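LbaCas13a H328A (C2c2) (Lachnospiraceae bacterium NK4A179, PDB 5WLH) binds a CRISPR RNA precursor and probably processes it and uses it as a guide to cleave target RNA, as a Cas13a ribonuclease. Local coordinates at residues S485-L491 / T942-N947; V932-Y936 / H948-E952. All blocks are in the same frame, centred on the assembly; numbering follows the deposited sequence.

Contacts 1 and 2 lie about 9 Å apart, centre to centre, on the same side of the chain's centre, and share one continuous length of chain, the loop that leaves helix 915-941. Its first part, 942-947, runs along the start of helix 486-517 in contact 1; its next part, 948-952, turns back onto the parent helix at 932-936 in contact 2. Along the sequence the segments come in the order 485-491, 932-936, 942-947, 948-952, so the two contacts interlock. Ile946 also packs on Tyr936, and Ile935 on the backbone of 487-491. The two helices thus form one unit, whose guide-facing side meets A25 and A26 of chain B.

Contact 1: S485-L491 / T942-N947; sequences SSFDYEL and TGTEIN. With nucleotides of chain B.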
loop_
_atom_site.group_PDB
_atom_site.type_symbol
_atom_site.label_atom_id
_atom_site.label_comp_id
_atom_site.label_asym_id
_atom_site.label_seq_id
_atom_site.Cartn_x
_atom_site.Cartn_y
_atom_site.Cartn_z
ATOM N N SER A 485 19.164 7.058 -11.750
ATOM C CA SER A 485 18.373 6.244 -12.660
ATOM C C SER A 485 17.062 5.841 -12.000
ATOM O O SER A 485 16.900 5.909 -10.780
ATOM C CB SER A 485 19.141 4.986 -13.070
ATOM O OG SER A 485 19.120 4.039 -11.998
ATOM N N SER A 486 16.124 5.382 -12.822
ATOM C CA SER A 486 14.887 4.873 -12.244
ATOM C C SER A 486 15.149 3.636 -11.390
ATOM O O SER A 486 14.519 3.459 -10.351
ATOM C CB SER A 486 13.857 4.592 -13.341
ATOM O OG SER A 486 14.374 3.728 -14.337
ATOM N N PHE A 487 16.111 2.791 -11.786
ATOM C CA PHE A 487 16.438 1.621 -10.979
ATOM C C PHE A 487 16.907 2.034 -9.588
ATOM O O PHE A 487 16.603 1.353 -8.599
ATOM C CB PHE A 487 17.528 0.790 -11.666
ATOM C CG PHE A 487 17.165 0.365 -13.052
ATOM C CD1 PHE A 487 16.298 -0.701 -13.251
ATOM C CD2 PHE A 487 17.666 1.034 -14.147
ATOM C CE1 PHE A 487 15.933 -1.103 -14.538
ATOM C CE2 PHE A 487 17.317 0.647 -15.434
ATOM C CZ PHE A 487 16.462 -0.440 -15.631
ATOM N N ASP A 488 17.671 3.136 -9.501
ATOM C CA ASP A 488 18.112 3.646 -8.201
ATOM C C ASP A 488 16.926 3.880 -7.280
ATOM O O ASP A 488 16.968 3.560 -6.086
ATOM C CB ASP A 488 18.877 4.972 -8.365
ATOM C CG ASP A 488 20.234 4.803 -9.011
ATOM O OD1 ASP A 488 20.850 3.745 -8.838
ATOM O OD2 ASP A 488 20.689 5.752 -9.668
ATOM N N TYR A 489 15.872 4.496 -7.816
ATOM C CA TYR A 489 14.709 4.794 -6.987
ATOM C C TYR A 489 13.892 3.547 -6.694
ATOM O O TYR A 489 13.235 3.470 -5.649
ATOM C CB TYR A 489 13.866 5.868 -7.660
ATOM C CG TYR A 489 14.223 7.275 -7.194
ATOM C CD1 TYR A 489 15.516 7.589 -6.799
ATOM C CD2 TYR A 489 13.261 8.273 -7.158
ATOM C CE1 TYR A 489 15.836 8.882 -6.359
ATOM C CE2 TYR A 489 13.564 9.568 -6.733
ATOM C CZ TYR A 489 14.850 9.859 -6.336
ATOM O OH TYR A 489 15.129 11.127 -5.917
ATOM N N GLU A 490 13.893 2.565 -7.595
ATOM C CA GLU A 490 13.271 1.295 -7.248
ATOM C C GLU A 490 13.943 0.681 -6.019
ATOM O O GLU A 490 13.267 0.194 -5.105
ATOM C CB GLU A 490 13.331 0.346 -8.443
ATOM C CG GLU A 490 12.454 0.769 -9.606
ATOM C CD GLU A 490 12.369 -0.324 -10.637
ATOM O OE1 GLU A 490 11.381 -1.102 -10.607
ATOM O OE2 GLU A 490 13.320 -0.412 -11.451
ATOM N N LEU A 491 15.273 0.725 -5.968
ATOM C CA LEU A 491 15.984 0.214 -4.797
ATOM C C LEU A 491 15.606 0.989 -3.539
ATOM O O LEU A 491 15.380 0.388 -2.482
ATOM C CB LEU A 491 17.493 0.292 -5.026
ATOM C CG LEU A 491 18.091 -0.685 -6.054
ATOM C CD1 LEU A 491 19.544 -0.310 -6.281
ATOM C CD2 LEU A 491 17.990 -2.112 -5.553
ATOM N N THR A 942 19.580 -4.292 -19.084
ATOM C CA THR A 942 19.639 -3.038 -19.818
ATOM C C THR A 942 21.006 -2.390 -19.794
ATOM O O THR A 942 21.160 -1.298 -20.343
ATOM C CB THR A 942 18.619 -2.037 -19.275
ATOM O OG1 THR A 942 18.943 -1.704 -17.924
ATOM C CG2 THR A 942 17.242 -2.623 -19.349
ATOM N N GLY A 943 21.979 -3.035 -19.169
ATOM C CA GLY A 943 23.323 -2.497 -19.115
ATOM C C GLY A 943 23.430 -1.222 -18.321
ATOM O O GLY A 943 24.272 -0.371 -18.623
ATOM N N THR A 944 22.600 -1.072 -17.296
ATOM C CA THR A 944 22.581 0.141 -16.500
ATOM C C THR A 944 23.494 -0.059 -15.302
ATOM O O THR A 944 23.265 -0.971 -14.501
ATOM C CB THR A 944 21.156 0.473 -16.050
ATOM O OG1 THR A 944 20.307 0.554 -17.203
ATOM C CG2 THR A 944 21.117 1.811 -15.317
ATOM N N GLU A 945 24.550 0.755 -15.218
ATOM C CA GLU A 945 25.395 0.783 -14.034
ATOM C C GLU A 945 24.546 1.055 -12.815
ATOM O O GLU A 945 23.709 1.960 -12.823
ATOM C CB GLU A 945 26.455 1.885 -14.122
ATOM C CG GLU A 945 27.424 1.793 -15.284
ATOM C CD GLU A 945 27.059 2.754 -16.408
ATOM O OE1 GLU A 945 27.909 3.615 -16.742
ATOM O OE2 GLU A 945 25.925 2.685 -16.937
ATOM N N ILE A 946 24.803 0.319 -11.747
ATOM C CA ILE A 946 23.997 0.467 -10.550
ATOM C C ILE A 946 24.884 0.272 -9.330
ATOM O O ILE A 946 25.576 -0.747 -9.202
ATOM C CB ILE A 946 22.795 -0.498 -10.556
ATOM C CG1 ILE A 946 21.757 -0.074 -9.530
ATOM C CG2 ILE A 946 23.210 -1.961 -10.415
ATOM C CD1 ILE A 946 20.390 -0.600 -9.854
ATOM N N ASN A 947 24.914 1.275 -8.467
ATOM C CA ASN A 947 25.633 1.154 -7.213
ATOM C C ASN A 947 24.888 0.177 -6.317
ATOM O O ASN A 947 23.681 0.320 -6.090
ATOM C CB ASN A 947 25.770 2.522 -6.549
ATOM C CG ASN A 947 26.440 2.446 -5.190
ATOM O OD1 ASN A 947 25.819 2.731 -4.163
ATOM N ND2 ASN A 947 27.714 2.064 -5.175
ATOM P P A B 26 6.905 2.601 -8.286
ATOM O OP1 A B 26 6.481 2.812 -6.880
ATOM O OP2 A B 26 6.039 2.935 -9.439
ATOM O "O5'" A B 26 8.275 3.369 -8.504
ATOM C "C5'" A B 26 9.277 3.436 -7.493
ATOM C "C4'" A B 26 10.115 4.672 -7.699
ATOM O "O4'" A B 26 10.896 4.507 -8.915
ATOM C "C3'" A B 26 9.297 5.942 -7.896
ATOM O "O3'" A B 26 10.054 7.059 -7.441
ATOM C "C2'" A B 26 9.156 6.001 -9.413
ATOM O "O2'" A B 26 8.839 7.268 -9.948
ATOM C "C1'" A B 26 10.524 5.487 -9.868
ATOM N N9 A B 26 10.436 4.821 -11.164
ATOM C C8 A B 26 10.163 3.496 -11.386
ATOM N N7 A B 26 10.090 3.198 -12.670
ATOM C C5 A B 26 10.333 4.400 -13.300
ATOM C C6 A B 26 10.403 4.727 -14.667
ATOM N N6 A B 26 10.202 3.806 -15.622
ATOM N N1 A B 26 10.639 6.009 -14.987
ATOM C C2 A B 26 10.830 6.909 -14.006
ATOM N N3 A B 26 10.793 6.709 -12.688
ATOM C C4 A B 26 10.545 5.416 -12.400
ATOM P P A B 25 6.068 0.150 -13.448
ATOM O OP1 A B 25 7.254 -0.339 -14.211
ATOM O OP2 A B 25 4.721 0.079 -14.057
ATOM O "O5'" A B 25 6.043 -0.647 -12.078
ATOM C "C5'" A B 25 5.148 -0.299 -11.030
ATOM C "C4'" A B 25 5.850 -0.313 -9.699
ATOM O "O4'" A B 25 6.118 -1.684 -9.292
ATOM C "C3'" A B 25 7.197 0.414 -9.666
ATOM O "O3'" A B 25 7.327 1.070 -8.411
ATOM C "C2'" A B 25 8.205 -0.724 -9.693
ATOM O "O2'" A B 25 9.457 -0.404 -9.118
ATOM C "C1'" A B 25 7.468 -1.779 -8.882
ATOM N N9 A B 25 7.978 -3.130 -9.080
ATOM C C8 A B 25 8.546 -3.652 -10.217
ATOM N N7 A B 25 8.971 -4.884 -10.065
ATOM C C5 A B 25 8.666 -5.172 -8.743
ATOM C C6 A B 25 8.861 -6.320 -7.967
ATOM N N6 A B 25 9.434 -7.423 -8.453
ATOM N N1 A B 25 8.465 -6.289 -6.678
ATOM C C2 A B 25 7.893 -5.181 -6.195
ATOM N N3 A B 25 7.661 -4.035 -6.837
ATOM C C4 A B 25 8.071 -4.102 -8.116
ATOM P P U B 27 9.306 8.344 -6.838
ATOM O OP1 U B 27 8.521 8.985 -7.888
ATOM O OP2 U B 27 10.280 9.192 -6.097
ATOM O "O5'" U B 27 8.306 7.710 -5.787
ATOM C "C5'" U B 27 7.547 8.533 -4.925
ATOM C "C4'" U B 27 6.309 7.787 -4.520
ATOM O "O4'" U B 27 5.376 7.802 -5.629
ATOM C "C3'" U B 27 6.531 6.301 -4.177
ATOM O "O3'" U B 27 5.741 5.963 -3.054
ATOM C "C2'" U B 27 5.922 5.583 -5.377
ATOM O "O2'" U B 27 5.471 4.268 -5.109
ATOM C "C1'" U B 27 4.781 6.535 -5.696
ATOM N N1 U B 27 4.085 6.332 -6.971
ATOM C C2 U B 27 2.742 6.692 -6.993
ATOM O O2 U B 27 2.193 7.225 -6.047
ATOM N N3 U B 27 2.078 6.442 -8.175
ATOM C C4 U B 27 2.627 5.863 -9.300
ATOM O O4 U B 27 1.912 5.683 -10.296
ATOM C C5 U B 27 4.008 5.494 -9.176
ATOM C C6 U B 27 4.679 5.724 -8.045
HETATM O O HOH W 1 21.545 3.036 -11.546
HETATM O O HOH W 2 21.516 3.007 -6.208
HETATM O O HOH W 3 23.466 3.560 -8.710
#
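Phe487 and Ile946 form the apolar middle of this contact, CD1 of Ile946 resting 3.7 Å from CB of Phe487. The isoleucine reaches this place because its CG1 lies anti to the backbone N (chi1 -164°), which carries CD1 in toward the helix. There the same methyl meets Leu491 tip to tip, CD1 to CD1 at 3.7 Å. Beyond CB, the Phe487 ring extends toward the two threonines. Thr944 lies across its CD2-CE2 side, with OG1 3.5 Å from CE2, while Thr942 points back at the ring end, its OG1 3.6 Å from CZ. These hydroxyls also lie 2.7 Å apart, OG1 to OG1, and Thr942 OG1 is further tied to the carbonyls of Arg938 and Ala939.

The polar side is bridged by water. Ser485 and Asp488 form a capping box at the helix start, Asp488 N bonding to Ser485 OG and Ser485 N to Asp488 OD2. Two waters donate to Asp488 OD1, one of them linking it to Asn947 N; a third lies within bonding distance of OD1, Ser485 OG and Glu945 O. Across the helix, A25 of chain B gives its O2' proton to Glu490 OE1 (2.5 Å), an oxygen that also pairs with Arg938, while CB of Ser486 lies against the base of A26 of chain B.

The loop thus closes over the first turns of helix 486-517 just after leaving helix 915-941 through a Schellman motif at Gly943. Strand 22-28 touches Phe487 and Thr944, and helix 429-458 packs against Asp488 and Tyr489.

Contact 2: V932-Y936 / H948-E952; sequences VWDIY and HSIAE. With nucleotides of chain B.
Tyr936 takes His948 and Glu952 over the same side of its ring, and its hydroxyl meets the carbonyl of Ile950. Its CG lies anti to the carbonyl carbon (chi1 -80°), sending the ring out to the loop. The hydrogen bond, OH to Ile950 O in the ring plane, measures 2.4 Å, a doubtful value probably shorter than the true length. The His948 ring is nearly parallel to the tyrosine, planes 18° apart, but barely overlaps it; its ND1 comes within 3.1 Å of CE1. CG of Glu952 sits 3.4 Å from CD2. An alanine in place of Tyr936 would probably leave the Ile950 carbonyl without the hydroxyl it meets, and His948 and Glu952 without the ring they both lean on. Deeper in, Val932 crosses Ile950, CG2 to CG2 at 3.9 Å.

The looser side is at Trp933, whose carbonyl accepts from a water that reaches Glu952 OE1 through a weak bond.

Elsewhere on the helix, Asp934, salt-bridged to Arg938, approaches the base edge of A25 of chain B without a bond. Here a loop folds back on the helix it has just left, held by ring packing and a tyrosine-to-carbonyl bond, in a helix that also borders the guide RNA.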
loop_
_atom_site.group_PDB
_atom_site.type_symbol
_atom_site.label_atom_id
_atom_site.label_comp_id
_atom_site.label_asym_id
_atom_site.label_seq_id
_atom_site.Cartn_x
_atom_site.Cartn_y
_atom_site.Cartn_z
ATOM N N VAL A 932 14.438 -6.431 -4.801
ATOM C CA VAL A 932 15.825 -6.038 -5.022
ATOM C C VAL A 932 16.444 -6.901 -6.115
ATOM O O VAL A 932 17.143 -6.400 -6.999
ATOM C CB VAL A 932 16.611 -6.121 -3.700
ATOM C CG1 VAL A 932 18.108 -5.973 -3.946
ATOM C CG2 VAL A 932 16.105 -5.050 -2.699
ATOM N N TRP A 933 16.195 -8.211 -6.072
ATOM C CA TRP A 933 16.711 -9.088 -7.122
ATOM C C TRP A 933 16.192 -8.659 -8.489
ATOM O O TRP A 933 16.947 -8.608 -9.468
ATOM C CB TRP A 933 16.314 -10.533 -6.808
ATOM C CG TRP A 933 16.507 -11.552 -7.926
ATOM C CD1 TRP A 933 17.626 -12.325 -8.158
ATOM C CD2 TRP A 933 15.549 -11.929 -8.917
ATOM N NE1 TRP A 933 17.414 -13.149 -9.243
ATOM C CE2 TRP A 933 16.155 -12.915 -9.736
ATOM C CE3 TRP A 933 14.245 -11.522 -9.207
ATOM C CZ2 TRP A 933 15.490 -13.504 -10.808
ATOM C CZ3 TRP A 933 13.590 -12.098 -10.279
ATOM C CH2 TRP A 933 14.216 -13.086 -11.069
ATOM N N ASP A 934 14.904 -8.328 -8.565
ATOM C CA ASP A 934 14.302 -8.001 -9.851
ATOM C C ASP A 934 14.857 -6.695 -10.408
ATOM O O ASP A 934 15.045 -6.556 -11.624
ATOM C CB ASP A 934 12.782 -7.928 -9.694
ATOM C CG ASP A 934 12.074 -7.829 -11.024
ATOM O OD1 ASP A 934 12.131 -8.813 -11.793
ATOM O OD2 ASP A 934 11.466 -6.776 -11.302
ATOM N N ILE A 935 15.124 -5.727 -9.534
ATOM C CA ILE A 935 15.709 -4.463 -9.976
ATOM C C ILE A 935 17.094 -4.692 -10.556
ATOM O O ILE A 935 17.436 -4.166 -11.623
ATOM C CB ILE A 935 15.778 -3.459 -8.821
ATOM C CG1 ILE A 935 14.371 -3.126 -8.297
ATOM C CG2 ILE A 935 16.492 -2.181 -9.311
ATOM C CD1 ILE A 935 14.391 -2.598 -6.863
ATOM N N TYR A 936 17.932 -5.431 -9.828
ATOM C CA TYR A 936 19.273 -5.680 -10.328
ATOM C C TYR A 936 19.217 -6.478 -11.621
ATOM O O TYR A 936 20.018 -6.255 -12.535
ATOM C CB TYR A 936 20.085 -6.402 -9.265
ATOM C CG TYR A 936 20.609 -5.448 -8.211
ATOM C CD1 TYR A 936 21.432 -4.381 -8.558
ATOM C CD2 TYR A 936 20.256 -5.592 -6.881
ATOM C CE1 TYR A 936 21.900 -3.499 -7.601
ATOM C CE2 TYR A 936 20.729 -4.713 -5.913
ATOM C CZ TYR A 936 21.541 -3.675 -6.280
ATOM O OH TYR A 936 22.011 -2.806 -5.327
ATOM N N HIS A 948 25.603 -0.832 -5.829
ATOM C CA HIS A 948 25.018 -1.856 -4.970
ATOM C C HIS A 948 25.013 -1.444 -3.501
ATOM O O HIS A 948 25.351 -2.241 -2.619
ATOM C CB HIS A 948 25.755 -3.174 -5.177
ATOM C CG HIS A 948 25.670 -3.694 -6.581
ATOM N ND1 HIS A 948 24.690 -4.573 -6.995
ATOM C CD2 HIS A 948 26.440 -3.455 -7.670
ATOM C CE1 HIS A 948 24.862 -4.853 -8.275
ATOM N NE2 HIS A 948 25.917 -4.187 -8.708
ATOM N N SER A 949 24.622 -0.196 -3.219
ATOM C CA SER A 949 24.439 0.241 -1.836
ATOM C C SER A 949 23.413 -0.620 -1.118
ATOM O O SER A 949 23.492 -0.804 0.103
ATOM C CB SER A 949 24.005 1.707 -1.796
ATOM O OG SER A 949 22.628 1.851 -2.131
ATOM N N ILE A 950 22.441 -1.138 -1.856
ATOM C CA ILE A 950 21.439 -2.046 -1.328
ATOM C C ILE A 950 21.785 -3.432 -1.866
ATOM O O ILE A 950 21.720 -3.674 -3.076
ATOM C CB ILE A 950 20.026 -1.587 -1.714
ATOM C CG1 ILE A 950 19.636 -0.368 -0.860
ATOM C CG2 ILE A 950 19.015 -2.703 -1.531
ATOM C CD1 ILE A 950 19.021 0.788 -1.620
ATOM N N ALA A 951 22.195 -4.333 -0.977
ATOM C CA ALA A 951 22.636 -5.655 -1.392
ATOM C C ALA A 951 21.443 -6.576 -1.647
ATOM O O ALA A 951 20.347 -6.385 -1.114
ATOM C CB ALA A 951 23.546 -6.273 -0.336
ATOM N N GLU A 952 21.676 -7.603 -2.468
ATOM C CA GLU A 952 20.651 -8.619 -2.685
ATOM C C GLU A 952 20.559 -9.622 -1.541
ATOM O O GLU A 952 19.499 -10.232 -1.353
ATOM C CB GLU A 952 20.909 -9.382 -3.995
ATOM C CG GLU A 952 20.654 -8.575 -5.253
ATOM C CD GLU A 952 21.064 -9.311 -6.519
ATOM O OE1 GLU A 952 20.498 -10.390 -6.784
ATOM O OE2 GLU A 952 21.959 -8.814 -7.239
ATOM P P A B 25 6.068 0.150 -13.448
ATOM O OP1 A B 25 7.254 -0.339 -14.211
ATOM O OP2 A B 25 4.721 0.079 -14.057
ATOM O "O5'" A B 25 6.043 -0.647 -12.078
ATOM C "C5'" A B 25 5.148 -0.299 -11.030
ATOM C "C4'" A B 25 5.850 -0.313 -9.699
ATOM O "O4'" A B 25 6.118 -1.684 -9.292
ATOM C "C3'" A B 25 7.197 0.414 -9.666
ATOM O "O3'" A B 25 7.327 1.070 -8.411
ATOM C "C2'" A B 25 8.205 -0.724 -9.693
ATOM O "O2'" A B 25 9.457 -0.404 -9.118
ATOM C "C1'" A B 25 7.468 -1.779 -8.882
ATOM N N9 A B 25 7.978 -3.130 -9.080
ATOM C C8 A B 25 8.546 -3.652 -10.217
ATOM N N7 A B 25 8.971 -4.884 -10.065
ATOM C C5 A B 25 8.666 -5.172 -8.743
ATOM C C6 A B 25 8.861 -6.320 -7.967
ATOM N N6 A B 25 9.434 -7.423 -8.453
ATOM N N1 A B 25 8.465 -6.289 -6.678
ATOM C C2 A B 25 7.893 -5.181 -6.195
ATOM N N3 A B 25 7.661 -4.035 -6.837
ATOM C C4 A B 25 8.071 -4.102 -8.116
HETATM O O HOH W 4 19.415 -9.897 -9.885
#